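Local structure of Slr1964 protein (Synechocystis sp., 4JDX) at residues Thr99-Ala102 / Ala103-Ser107. The protein binds the active red form of the orange carotenoid protein and speeds its return to the inactive orange form, restoring fluorescence after non-photochemical quenching. Sequence-based numbering, arbitrary orientation.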
loop_
_atom_site.group_PDB
_atom_site.type_symbol
_atom_site.label_atom_id
_atom_site.label_comp_id
_atom_site.label_asym_id
_atom_site.label_seq_id
_atom_site.Cartn_x
_atom_site.Cartn_y
_atom_site.Cartn_z
ATOM N N THR A 99 -18.919 27.336 14.290
ATOM C CA THR A 99 -19.601 28.517 14.809
ATOM C C THR A 99 -18.836 29.821 14.577
ATOM O O THR A 99 -19.335 30.899 14.899
ATOM C CB THR A 99 -19.872 28.377 16.319
ATOM O OG1 THR A 99 -18.626 28.278 17.019
ATOM C CG2 THR A 99 -20.719 27.143 16.604
ATOM N N PHE A 100 -17.631 29.729 14.022
ATOM C CA PHE A 100 -16.861 30.923 13.689
ATOM C C PHE A 100 -17.309 31.453 12.329
ATOM O O PHE A 100 -17.040 32.603 11.976
ATOM C CB PHE A 100 -15.358 30.626 13.680
ATOM C CG PHE A 100 -14.923 29.719 12.560
ATOM C CD1 PHE A 100 -14.556 30.239 11.332
ATOM C CD2 PHE A 100 -14.884 28.348 12.736
ATOM C CE1 PHE A 100 -14.161 29.409 10.303
ATOM C CE2 PHE A 100 -14.490 27.516 11.707
ATOM C CZ PHE A 100 -14.128 28.046 10.491
ATOM N N LEU A 101 -18.008 30.605 11.579
ATOM C CA LEU A 101 -18.515 30.975 10.265
ATOM C C LEU A 101 -19.817 31.760 10.354
ATOM O O LEU A 101 -20.514 31.716 11.367
ATOM C CB LEU A 101 -18.753 29.724 9.420
ATOM C CG LEU A 101 -17.518 28.902 9.061
ATOM C CD1 LEU A 101 -17.945 27.609 8.383
ATOM C CD2 LEU A 101 -16.578 29.712 8.172
ATOM N N ALA A 102 -20.138 32.473 9.279
ATOM C CA ALA A 102 -21.433 33.126 9.144
ATOM C C ALA A 102 -22.541 32.087 9.273
ATOM O O ALA A 102 -22.356 30.924 8.918
ATOM C CB ALA A 102 -21.528 33.840 7.803
ATOM N N ALA A 103 -23.692 32.515 9.782
ATOM C CA ALA A 103 -24.818 31.619 10.027
ATOM C C ALA A 103 -25.281 30.922 8.750
ATOM O O ALA A 103 -25.632 29.741 8.774
ATOM C CB ALA A 103 -25.971 32.395 10.654
ATOM N N ASP A 104 -25.282 31.652 7.637
ATOM C CA ASP A 104 -25.764 31.109 6.369
ATOM C C ASP A 104 -24.868 29.974 5.868
ATOM O O ASP A 104 -25.354 28.990 5.312
ATOM C CB ASP A 104 -25.888 32.216 5.310
ATOM C CG ASP A 104 -24.594 32.983 5.101
ATOM O OD1 ASP A 104 -23.622 32.740 5.844
ATOM O OD2 ASP A 104 -24.559 33.841 4.194
ATOM N N LYS A 105 -23.564 30.109 6.081
ATOM C CA LYS A 105 -22.614 29.066 5.702
ATOM C C LYS A 105 -22.817 27.809 6.538
ATOM O O LYS A 105 -22.789 26.697 6.015
ATOM C CB LYS A 105 -21.181 29.568 5.864
ATOM C CG LYS A 105 -20.791 30.620 4.848
ATOM C CD LYS A 105 -19.512 31.332 5.240
ATOM C CE LYS A 105 -19.212 32.463 4.278
ATOM N NZ LYS A 105 -18.326 33.480 4.889
ATOM N N GLN A 106 -23.018 27.992 7.838
ATOM C CA GLN A 106 -23.230 26.865 8.738
ATOM C C GLN A 106 -24.461 26.067 8.324
ATOM O O GLN A 106 -24.417 24.841 8.238
ATOM C CB GLN A 106 -23.392 27.349 10.180
ATOM C CG GLN A 106 -22.162 28.027 10.751
ATOM C CD GLN A 106 -22.283 28.296 12.239
ATOM O OE1 GLN A 106 -22.547 27.387 13.026
ATOM N NE2 GLN A 106 -22.091 29.549 12.632
ATOM N N SER A 107 -25.553 26.776 8.057
ATOM C CA SER A 107 -26.812 26.138 7.698
ATOM C C SER A 107 -26.669 25.337 6.411
ATOM O O SER A 107 -27.134 24.200 6.319
ATOM C CB SER A 107 -27.911 27.190 7.535
ATOM O OG SER A 107 -28.206 27.806 8.774
#
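Q106 reaches back from the first turn of its helix to the loop that leads into it, and its NE2 donates to L101 O at 3.0 Å. The bond is somewhat bent (146° at the hydrogen), and the donor stands above the carbonyl plane. CG of Q106 lies anti to its own carbonyl carbon (chi1 -64°) with the chain extended beyond it, which carries the amide past L101 CB, which is 4.0 Å from Q106 CG, and over the backbone of T99, whose CA is 3.5 Å from NE2 of Q106. With a leucine here, L101 O would probably lose its side-chain donor from the helix, and the loop would be held less firmly against the first turn. The close-fitting part centres on A102, the N-cap residue: its carbonyl takes Q106 N at 3.2 Å as the first i to i+4 bond of the helix, and a weak bond from K105 N. CB of K105 packs 3.5 Å from A102 O. D104 folds OD1 to 3.1 Å from A102 CB and accepts a weak bond from K105 N. The solvent side is looser. There T99 CG2 only approaches Q106 OE1, at 4.0 Å, while S107 OG and S107 N reach A103 O from opposite faces of its plane. The junction starts helix 103-114 against the N-terminal end of helix 17-47: E19 accepts from A102 N and forms a salt bridge with K105 NZ, which also bonds P14 O, K105 makes a cation-pi contact with W15, and F100 packs on S22, A23 and L26.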